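Side-chain contacts in glycosyltransferase Gtf1 (Streptococcus pneumoniae, PDB 4PQG), which belongs to the GT-B glycosyltransferases and holds uridine-5'-diphosphate in the cleft between its two Rossmann-like domains: residues I14-G19 against T230-V235; W20-V25 against A61-D66; Q29-G34 against T417-I422. All blocks are in the same frame, centred on the assembly; numbering follows the deposited sequence.

Interaction 1 of 3, residues I14-G19 against T230-V235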
loop_
_atom_site.group_PDB
_atom_site.type_symbol
_atom_site.label_atom_id
_atom_site.label_comp_id
_atom_site.label_asym_id
_atom_site.label_seq_id
_atom_site.Cartn_x
_atom_site.Cartn_y
_atom_site.Cartn_z
ATOM N N ILE A 14 -7.829 9.562 2.085
ATOM C CA ILE A 14 -8.698 8.382 2.200
ATOM C C ILE A 14 -8.198 7.205 1.348
ATOM O O ILE A 14 -7.982 7.335 0.134
ATOM C CB ILE A 14 -10.163 8.736 1.847
ATOM C CG1 ILE A 14 -10.727 9.713 2.899
ATOM C CG2 ILE A 14 -11.028 7.491 1.820
ATOM C CD1 ILE A 14 -12.022 10.396 2.513
ATOM N N ASN A 15 -7.991 6.071 2.009
ATOM C CA ASN A 15 -7.555 4.844 1.356
ATOM C C ASN A 15 -8.414 3.711 1.930
ATOM O O ASN A 15 -9.048 3.876 2.977
ATOM C CB ASN A 15 -6.064 4.611 1.641
ATOM C CG ASN A 15 -5.422 3.559 0.720
ATOM O OD1 ASN A 15 -6.071 2.958 -0.127
ATOM N ND2 ASN A 15 -4.136 3.342 0.906
ATOM N N LEU A 16 -8.441 2.565 1.255
ATOM C CA LEU A 16 -9.146 1.416 1.810
ATOM C C LEU A 16 -8.375 0.780 2.969
ATOM O O LEU A 16 -8.868 0.715 4.087
ATOM C CB LEU A 16 -9.496 0.390 0.718
ATOM C CG LEU A 16 -10.282 0.996 -0.446
ATOM C CD1 LEU A 16 -10.598 -0.058 -1.494
ATOM C CD2 LEU A 16 -11.551 1.676 0.053
ATOM N N GLY A 17 -7.156 0.333 2.710
ATOM C CA GLY A 17 -6.463 -0.499 3.678
ATOM C C GLY A 17 -4.964 -0.383 3.635
ATOM O O GLY A 17 -4.403 0.478 2.939
ATOM N N ILE A 18 -4.325 -1.261 4.397
ATOM C CA ILE A 18 -2.879 -1.247 4.604
ATOM C C ILE A 18 -2.496 -2.597 5.175
ATOM O O ILE A 18 -3.270 -3.197 5.930
ATOM C CB ILE A 18 -2.430 -0.094 5.549
ATOM C CG1 ILE A 18 -0.888 -0.053 5.682
ATOM C CG2 ILE A 18 -3.089 -0.214 6.916
ATOM C CD1 ILE A 18 -0.343 1.295 6.099
ATOM N N GLY A 19 -1.318 -3.083 4.797
ATOM C CA GLY A 19 -0.816 -4.372 5.263
ATOM C C GLY A 19 0.677 -4.318 5.563
ATOM O O GLY A 19 1.307 -3.249 5.453
ATOM N N THR A 230 -13.278 2.447 -3.678
ATOM C CA THR A 230 -14.257 1.396 -3.994
ATOM C C THR A 230 -15.284 1.251 -2.880
ATOM O O THR A 230 -14.915 1.043 -1.742
ATOM C CB THR A 230 -13.585 0.027 -4.245
ATOM O OG1 THR A 230 -12.822 0.099 -5.453
ATOM C CG2 THR A 230 -14.642 -1.069 -4.389
ATOM N N GLY A 231 -16.562 1.404 -3.216
ATOM C CA GLY A 231 -17.653 1.228 -2.269
ATOM C C GLY A 231 -18.167 2.508 -1.609
ATOM O O GLY A 231 -19.325 2.564 -1.184
ATOM N N ILE A 232 -17.313 3.529 -1.536
ATOM C CA ILE A 232 -17.564 4.718 -0.704
ATOM C C ILE A 232 -17.507 6.054 -1.472
ATOM O O ILE A 232 -17.738 7.130 -0.894
ATOM C CB ILE A 232 -16.567 4.769 0.483
ATOM C CG1 ILE A 232 -15.118 4.858 -0.018
ATOM C CG2 ILE A 232 -16.734 3.553 1.382
ATOM C CD1 ILE A 232 -14.112 5.173 1.065
ATOM N N GLY A 233 -17.193 5.967 -2.763
ATOM C CA GLY A 233 -17.034 7.127 -3.654
ATOM C C GLY A 233 -18.118 8.184 -3.606
ATOM O O GLY A 233 -17.840 9.370 -3.447
ATOM N N GLN A 234 -19.357 7.760 -3.765
ATOM C CA GLN A 234 -20.470 8.678 -3.787
ATOM C C GLN A 234 -20.594 9.473 -2.492
ATOM O O GLN A 234 -20.799 10.692 -2.520
ATOM C CB GLN A 234 -21.740 7.902 -4.016
ATOM C CG GLN A 234 -22.969 8.771 -4.166
ATOM C CD GLN A 234 -24.085 8.000 -4.805
ATOM O OE1 GLN A 234 -23.841 7.020 -5.519
ATOM N NE2 GLN A 234 -25.318 8.422 -4.556
ATOM N N VAL A 235 -20.488 8.762 -1.368
ATOM C CA VAL A 235 -20.601 9.357 -0.028
ATOM C C VAL A 235 -19.444 10.318 0.248
ATOM O O VAL A 235 -19.648 11.406 0.794
ATOM C CB VAL A 235 -20.660 8.252 1.056
ATOM C CG1 VAL A 235 -20.555 8.864 2.434
ATOM C CG2 VAL A 235 -21.957 7.456 0.914
#

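Interaction 2 of 3, residues W20-V25 against A61-D66. With UDP (uridine-5'-diphosphate), chain C; NAG (2-acetamido-2-deoxy-beta-D-glucopyranose), chain D.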
loop_
_atom_site.group_PDB
_atom_site.type_symbol
_atom_site.label_atom_id
_atom_site.label_comp_id
_atom_site.label_asym_id
_atom_site.label_seq_id
_atom_site.Cartn_x
_atom_site.Cartn_y
_atom_site.Cartn_z
ATOM N N TRP A 20 1.242 -5.458 5.961
ATOM C CA TRP A 20 2.674 -5.543 6.199
ATOM C C TRP A 20 3.470 -5.338 4.930
ATOM O O TRP A 20 4.575 -4.798 4.975
ATOM C CB TRP A 20 3.040 -6.874 6.845
ATOM C CG TRP A 20 2.686 -6.933 8.306
ATOM C CD1 TRP A 20 1.658 -7.657 8.903
ATOM C CD2 TRP A 20 3.335 -6.213 9.405
ATOM N NE1 TRP A 20 1.639 -7.445 10.258
ATOM C CE2 TRP A 20 2.622 -6.593 10.621
ATOM C CE3 TRP A 20 4.408 -5.328 9.496
ATOM C CZ2 TRP A 20 2.981 -6.102 11.867
ATOM C CZ3 TRP A 20 4.767 -4.841 10.760
ATOM C CH2 TRP A 20 4.066 -5.218 11.912
ATOM N N ALA A 21 2.915 -5.758 3.797
ATOM C CA ALA A 21 3.597 -5.656 2.513
ATOM C C ALA A 21 2.707 -4.910 1.529
ATOM O O ALA A 21 2.119 -5.513 0.631
ATOM C CB ALA A 21 3.938 -7.056 1.992
ATOM N N SER A 22 2.605 -3.594 1.694
ATOM C CA SER A 22 1.597 -2.818 0.968
ATOM C C SER A 22 2.094 -2.423 -0.426
ATOM O O SER A 22 3.285 -2.541 -0.724
ATOM C CB SER A 22 1.171 -1.563 1.762
ATOM O OG SER A 22 0.858 -1.862 3.123
ATOM N N SER A 23 1.156 -1.979 -1.262
ATOM C CA SER A 23 1.435 -1.488 -2.599
ATOM C C SER A 23 1.985 -0.063 -2.567
ATOM O O SER A 23 2.000 0.601 -1.523
ATOM C CB SER A 23 0.157 -1.500 -3.429
ATOM O OG SER A 23 -0.643 -0.352 -3.138
ATOM N N GLY A 24 2.431 0.405 -3.727
ATOM C CA GLY A 24 2.883 1.782 -3.853
ATOM C C GLY A 24 1.832 2.816 -3.520
ATOM O O GLY A 24 2.185 3.922 -3.158
ATOM N N VAL A 25 0.549 2.480 -3.648
ATOM C CA VAL A 25 -0.521 3.418 -3.237
ATOM C C VAL A 25 -0.341 3.812 -1.762
ATOM O O VAL A 25 -0.373 5.004 -1.415
ATOM C CB VAL A 25 -1.947 2.861 -3.489
ATOM C CG1 VAL A 25 -3.017 3.853 -3.012
ATOM C CG2 VAL A 25 -2.154 2.537 -4.970
ATOM N N ALA A 61 2.652 2.403 11.670
ATOM C CA ALA A 61 3.968 2.764 12.212
ATOM C C ALA A 61 5.052 2.145 11.327
ATOM O O ALA A 61 6.057 2.791 11.014
ATOM C CB ALA A 61 4.129 2.289 13.652
ATOM N N ASN A 62 4.812 0.905 10.902
ATOM C CA ASN A 62 5.730 0.183 10.029
ATOM C C ASN A 62 6.098 0.962 8.761
ATOM O O ASN A 62 7.251 0.962 8.343
ATOM C CB ASN A 62 5.153 -1.192 9.654
ATOM C CG ASN A 62 6.110 -2.018 8.802
ATOM O OD1 ASN A 62 7.239 -2.316 9.218
ATOM N ND2 ASN A 62 5.656 -2.419 7.622
ATOM N N ILE A 63 5.114 1.627 8.169
ATOM C CA ILE A 63 5.273 2.325 6.904
ATOM C C ILE A 63 5.693 3.781 7.158
ATOM O O ILE A 63 6.036 4.523 6.236
ATOM C CB ILE A 63 3.960 2.205 6.077
ATOM C CG1 ILE A 63 4.214 2.271 4.582
ATOM C CG2 ILE A 63 2.926 3.234 6.487
ATOM C CD1 ILE A 63 2.936 2.040 3.798
ATOM N N GLY A 64 5.672 4.174 8.430
ATOM C CA GLY A 64 6.200 5.447 8.834
ATOM C C GLY A 64 5.215 6.561 9.137
ATOM O O GLY A 64 5.652 7.690 9.349
ATOM N N PHE A 65 3.907 6.285 9.170
ATOM C CA PHE A 65 2.947 7.313 9.628
ATOM C C PHE A 65 3.152 7.550 11.138
ATOM O O PHE A 65 3.459 6.613 11.875
ATOM C CB PHE A 65 1.492 6.870 9.417
ATOM C CG PHE A 65 1.056 6.793 7.988
ATOM C CD1 PHE A 65 0.882 7.948 7.215
ATOM C CD2 PHE A 65 0.765 5.568 7.420
ATOM C CE1 PHE A 65 0.457 7.861 5.897
ATOM C CE2 PHE A 65 0.343 5.474 6.097
ATOM C CZ PHE A 65 0.181 6.617 5.337
ATOM N N ASP A 66 3.002 8.796 11.596
ATOM C CA ASP A 66 2.904 9.066 13.038
ATOM C C ASP A 66 1.511 8.669 13.486
ATOM O O ASP A 66 0.561 8.861 12.728
ATOM C CB ASP A 66 3.064 10.555 13.334
ATOM C CG ASP A 66 4.431 11.082 12.984
ATOM O OD1 ASP A 66 5.443 10.400 13.227
ATOM O OD2 ASP A 66 4.483 12.211 12.483
HETATM N N1 UDP C . 8.501 -1.926 -1.203
HETATM C C2 UDP C . 9.101 -2.202 0.045
HETATM N N3 UDP C . 9.715 -3.363 0.223
HETATM C C4 UDP C . 9.786 -4.299 -0.735
HETATM C C5 UDP C . 9.199 -4.068 -1.983
HETATM C C6 UDP C . 8.554 -2.843 -2.192
HETATM O O2 UDP C . 9.074 -1.364 0.981
HETATM O O4 UDP C . 10.388 -5.367 -0.485
HETATM C "C1'" UDP C . 7.864 -0.613 -1.384
HETATM C "C2'" UDP C . 8.762 0.249 -2.266
HETATM O "O2'" UDP C . 9.793 0.950 -1.543
HETATM C "C3'" UDP C . 7.810 1.212 -2.953
HETATM C "C4'" UDP C . 6.474 0.473 -2.947
HETATM O "O4'" UDP C . 6.637 -0.685 -2.112
HETATM O "O3'" UDP C . 7.682 2.423 -2.199
HETATM C "C5'" UDP C . 6.055 -0.003 -4.336
HETATM O "O5'" UDP C . 5.662 1.126 -5.097
HETATM P PA UDP C . 5.711 1.115 -6.701
HETATM O O1A UDP C . 5.214 2.443 -7.206
HETATM O O2A UDP C . 7.101 0.669 -7.088
HETATM O O3A UDP C . 4.832 -0.145 -7.194
HETATM P PB UDP C . 3.268 -0.480 -7.019
HETATM O O1B UDP C . 2.864 -1.025 -8.370
HETATM O O2B UDP C . 3.212 -1.490 -5.884
HETATM O O3B UDP C . 2.579 0.840 -6.732
HETATM C C1 NAG D . 0.833 2.363 -8.161
HETATM C C2 NAG D . 1.325 2.326 -9.602
HETATM C C3 NAG D . 2.736 2.878 -9.364
HETATM C C4 NAG D . 2.721 4.183 -8.552
HETATM C C5 NAG D . 1.831 4.041 -7.286
HETATM C C6 NAG D . 1.812 5.260 -6.370
HETATM C C7 NAG D . 1.229 0.665 -11.382
HETATM C C8 NAG D . 1.406 -0.791 -11.708
HETATM N N2 NAG D . 1.433 0.980 -10.114
HETATM O O1 NAG D . 0.060 1.329 -7.623
HETATM O O3 NAG D . 3.466 3.020 -10.571
HETATM O O4 NAG D . 4.043 4.477 -8.168
HETATM O O5 NAG D . 0.531 3.683 -7.760
HETATM O O6 NAG D . 1.151 6.287 -7.073
HETATM O O7 NAG D . 0.903 1.480 -12.260
HETATM O O HOH W 1 7.540 -3.793 5.896
#

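Interaction 3 of 3, residues Q29-G34 against T417-I422. With UDP (uridine-5'-diphosphate), chain C.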
loop_
_atom_site.group_PDB
_atom_site.type_symbol
_atom_site.label_atom_id
_atom_site.label_comp_id
_atom_site.label_asym_id
_atom_site.label_seq_id
_atom_site.Cartn_x
_atom_site.Cartn_y
_atom_site.Cartn_z
ATOM N N GLN A 29 1.141 7.347 0.031
ATOM C CA GLN A 29 0.497 8.031 1.147
ATOM C C GLN A 29 1.516 8.319 2.244
ATOM O O GLN A 29 1.492 9.387 2.860
ATOM C CB GLN A 29 -0.639 7.194 1.726
ATOM C CG GLN A 29 -1.914 7.133 0.905
ATOM C CD GLN A 29 -3.105 6.724 1.765
ATOM O OE1 GLN A 29 -3.034 5.751 2.518
ATOM N NE2 GLN A 29 -4.184 7.496 1.691
ATOM N N ALA A 30 2.401 7.359 2.496
ATOM C CA ALA A 30 3.448 7.539 3.478
ATOM C C ALA A 30 4.419 8.636 3.030
ATOM O O ALA A 30 4.819 9.471 3.846
ATOM C CB ALA A 30 4.178 6.237 3.752
ATOM N N TYR A 31 4.787 8.655 1.746
ATOM C CA TYR A 31 5.588 9.776 1.243
ATOM C C TYR A 31 4.882 11.113 1.513
ATOM O O TYR A 31 5.490 12.033 2.061
ATOM C CB TYR A 31 5.901 9.632 -0.246
ATOM C CG TYR A 31 7.124 8.783 -0.550
ATOM C CD1 TYR A 31 8.419 9.302 -0.400
ATOM C CD2 TYR A 31 6.987 7.474 -1.013
ATOM C CE1 TYR A 31 9.542 8.534 -0.707
ATOM C CE2 TYR A 31 8.097 6.688 -1.302
ATOM C CZ TYR A 31 9.377 7.222 -1.148
ATOM O OH TYR A 31 10.481 6.442 -1.450
ATOM N N ARG A 32 3.604 11.205 1.139
ATOM C CA ARG A 32 2.792 12.421 1.318
ATOM C C ARG A 32 2.739 12.870 2.783
ATOM O O ARG A 32 2.830 14.074 3.079
ATOM C CB ARG A 32 1.377 12.205 0.788
ATOM C CG ARG A 32 0.593 13.488 0.507
ATOM C CD ARG A 32 -0.841 13.192 0.108
ATOM N NE ARG A 32 -0.888 12.276 -1.034
ATOM C CZ ARG A 32 -1.800 11.321 -1.193
ATOM N NH1 ARG A 32 -1.738 10.528 -2.249
ATOM N NH2 ARG A 32 -2.756 11.139 -0.288
ATOM N N ALA A 33 2.608 11.904 3.689
ATOM C CA ALA A 33 2.630 12.182 5.120
ATOM C C ALA A 33 3.941 12.818 5.555
ATOM O O ALA A 33 3.942 13.710 6.409
ATOM C CB ALA A 33 2.374 10.908 5.916
ATOM N N GLY A 34 5.053 12.341 4.985
ATOM C CA GLY A 34 6.375 12.926 5.233
ATOM C C GLY A 34 6.452 14.371 4.788
ATOM O O GLY A 34 7.084 15.199 5.447
ATOM N N THR A 417 9.788 2.407 -6.656
ATOM C CA THR A 417 11.090 1.702 -6.636
ATOM C C THR A 417 12.045 2.152 -7.763
ATOM O O THR A 417 13.262 2.002 -7.632
ATOM C CB THR A 417 10.970 0.171 -6.696
ATOM O OG1 THR A 417 10.357 -0.210 -7.940
ATOM C CG2 THR A 417 10.169 -0.361 -5.485
ATOM N N LEU A 418 11.495 2.690 -8.851
ATOM C CA LEU A 418 12.332 3.248 -9.920
ATOM C C LEU A 418 13.008 4.545 -9.444
ATOM O O LEU A 418 14.200 4.746 -9.644
ATOM C CB LEU A 418 11.510 3.499 -11.187
ATOM C CG LEU A 418 10.621 2.387 -11.763
ATOM C CD1 LEU A 418 9.888 2.906 -12.987
ATOM C CD2 LEU A 418 11.428 1.134 -12.088
ATOM N N MET A 419 12.235 5.401 -8.792
ATOM C CA MET A 419 12.754 6.629 -8.167
ATOM C C MET A 419 13.758 6.303 -7.065
ATOM O O MET A 419 14.851 6.876 -6.993
ATOM C CB MET A 419 11.601 7.459 -7.584
ATOM C CG MET A 419 12.053 8.765 -6.931
ATOM S SD MET A 419 10.797 9.468 -5.850
ATOM C CE MET A 419 10.908 8.311 -4.481
ATOM N N GLU A 420 13.375 5.371 -6.205
ATOM C CA GLU A 420 14.239 4.929 -5.132
ATOM C C GLU A 420 15.534 4.355 -5.696
ATOM O O GLU A 420 16.626 4.721 -5.240
ATOM C CB GLU A 420 13.504 3.929 -4.229
ATOM C CG GLU A 420 12.410 4.587 -3.375
ATOM C CD GLU A 420 11.360 3.612 -2.811
ATOM O OE1 GLU A 420 11.623 2.385 -2.785
ATOM O OE2 GLU A 420 10.265 4.093 -2.410
ATOM N N ALA A 421 15.419 3.488 -6.701
ATOM C CA ALA A 421 16.597 2.914 -7.362
ATOM C C ALA A 421 17.568 3.978 -7.930
ATOM O O ALA A 421 18.759 3.912 -7.667
ATOM C CB ALA A 421 16.176 1.904 -8.431
ATOM N N ILE A 422 17.076 4.951 -8.685
ATOM C CA ILE A 422 17.989 5.963 -9.261
ATOM C C ILE A 422 18.569 6.916 -8.197
ATOM O O ILE A 422 19.689 7.421 -8.351
ATOM C CB ILE A 422 17.374 6.789 -10.431
ATOM C CG1 ILE A 422 16.192 7.642 -9.964
ATOM C CG2 ILE A 422 16.989 5.885 -11.605
ATOM C CD1 ILE A 422 15.917 8.841 -10.847
HETATM N N1 UDP C . 8.501 -1.926 -1.203
HETATM C C2 UDP C . 9.101 -2.202 0.045
HETATM N N3 UDP C . 9.715 -3.363 0.223
HETATM C C4 UDP C . 9.786 -4.299 -0.735
HETATM C C5 UDP C . 9.199 -4.068 -1.983
HETATM C C6 UDP C . 8.554 -2.843 -2.192
HETATM O O2 UDP C . 9.074 -1.364 0.981
HETATM O O4 UDP C . 10.388 -5.367 -0.485
HETATM C "C1'" UDP C . 7.864 -0.613 -1.384
HETATM C "C2'" UDP C . 8.762 0.249 -2.266
HETATM O "O2'" UDP C . 9.793 0.950 -1.543
HETATM C "C3'" UDP C . 7.810 1.212 -2.953
HETATM C "C4'" UDP C . 6.474 0.473 -2.947
HETATM O "O4'" UDP C . 6.637 -0.685 -2.112
HETATM O "O3'" UDP C . 7.682 2.423 -2.199
HETATM C "C5'" UDP C . 6.055 -0.003 -4.336
HETATM O "O5'" UDP C . 5.662 1.126 -5.097
HETATM P PA UDP C . 5.711 1.115 -6.701
HETATM O O1A UDP C . 5.214 2.443 -7.206
HETATM O O2A UDP C . 7.101 0.669 -7.088
HETATM O O3A UDP C . 4.832 -0.145 -7.194
HETATM P PB UDP C . 3.268 -0.480 -7.019
HETATM O O1B UDP C . 2.864 -1.025 -8.370
HETATM O O2B UDP C . 3.212 -1.490 -5.884
HETATM O O3B UDP C . 2.579 0.840 -6.732
#

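Interaction 1 of 3, residues I14-G19 against T230-V235
Leu16 lies against the backbone of Thr230. Its CD2 is 3.9 Å from Thr230 O, in the peptide group after that residue, and 4.2 Å from Thr230 N, in the one before. Neither segment brings a ring to the contact. The other branch of Leu16 touches the Thr230 side chain, with CD1 4.1 Å from Thr230 CB.

Next to this pair, Ile14 and Ile232 meet methyl to methyl. Ile14 CG2 lies 3.9 Å from Ile232 CD1, and the two side chains approach at a slant. The first torsion of Ile232 puts CG1 between the backbone N and the carbonyl carbon (chi1 61°). From there the extended chain carries CD1 across to Ile14. Leu16 CD2 reaches the same CD1 more loosely, at 4.5 Å.

The patch is small, about 159 Å² in all. Ile14 and Ile232 are buried, while Thr230 lies at the surface. Ile232 is the N-cap residue of helix 233-240. The contact thus joins the end of strand 10-15, part of the parallel sheet of the N-terminal Rossmann-like domain, to the start of that helix. Helix 205-215 packs on both isoleucines through Met213 and Val209, and strand 42-47 adds Ile46 against Ile14.

Interaction 2 of 3, residues W20-V25 against A61-D66
Trp20 and Asn62 are brought together by their first torsions. CG of Trp20 lies beside the backbone N (chi1 -76°), which swings the ring back to helix 56-63. Asn62 extends from that helix with CG opposite its backbone N (chi1 -177°). The contact lies in the N-terminal Rossmann-like domain of the GT-B fold, where the loop after strand 10-15 meets the C-terminal end of helix 56-63. A Schellman motif at Gly64 closes this helix.

The Asn62 amide meets the CE3 and CZ3 atoms of the indole, with OD1 at the ring edge and in plane. Its ND2 is 3.7 Å from Trp20 CE3, and its CG is 3.7 Å from Trp20 CZ3. Ring and amide planes stand 62° apart. A water ties the pair further: it accepts from Asn62 ND2 at 2.9 Å and donates to Trp20 O at 3.3 Å. Asp54 takes the indole NE1, fixing the ring from its polar side.

Deeper in, Ile63 CD1 packs loosely on Ser22 OG at 4.5 Å. That hydroxyl is bonded to Gly19 N, within the same loop. Ser23 then N-caps helix 24-38, its OG accepting a weak bond from Val25 N. At the first turn of this helix, Gly24 N donates to UDP O2B at 3.0 Å.

Interaction 3 of 3, residues Q29-G34 against T417-I422
Glu420 OE2 is gripped twice, by a protein hydroxyl and by a ribose hydroxyl. Tyr31 OH donates to it at 2.5 Å, a short bond, and UDP O3' donates to it at 3.1 Å. Glu420 closes the E-X7-E sequence motif of the group 1 glycosyltransferases in the GT-B fold; Glu412, which bonds to NAG, opens it. Tyr31 belongs to helix 24-38 of the N-terminal Rossmann-like domain, and Glu420 to helix 416-423 of the C-terminal one. The contact therefore spans the interdomain cleft.

The two backbones stay far apart, and the long side chains bridge the gap. Glu420 is extended beyond CG. Tyr31 reaches out with its CG beside the backbone N (chi1 -85°). OE2 lies at the edge of the tyrosine ring, in its plane, and the ring is turned 33° from the carboxylate. The hydroxyl approaches OE2 on the anti side, 28° out of the carboxylate plane.

Met419 closes on the end of the tyrosine from the facing helix. Its chain bends at the sulfur, bringing CE to 3.6 Å from Tyr31 OH and 3.8 Å from Tyr31 CZ. Phe440 and Ile316 pack on the same methionine.

The other carboxylate oxygen is also taken. Glu420 OE1 accepts from UDP O2' at 2.6 Å and is bonded to Tyr399 OH as well. Both ribose hydroxyls are thus held by one carboxylate. Tyr31 bonds that carboxylate too, consistent with a second-shell residue that positions it. Thr417 CG2 lies 3.6 Å from UDP C2'. In the first turn of helix 416-423, where the helix end would be expected to favour the negative charge of the alpha phosphate, Thr417 N donates almost straight to UDP O2A at 3.2 Å.

Interactions 2 and 3 share helix 24-38, and their centres lie about 11 Å apart. Both touch UDP: interaction 2 reaches the beta phosphate, and interaction 3 the ribose and alpha phosphate. Phe65 joins them, with its CD1 3.6 Å from Ala33 CB. Interaction 1 lies farther from the ligand, its centre about 16 Å from that of interaction 2 and 21 Å from that of interaction 3. It is connected to both. Ile18 CD1 packs 3.8 Å from Ile63 CG2, and Asn15 ND2 makes a probable hydrogen bond to Gln29 OE1 at 3.1 Å. Strand 10-15 thus leads through loop 16-23 into the helix that carries Tyr31.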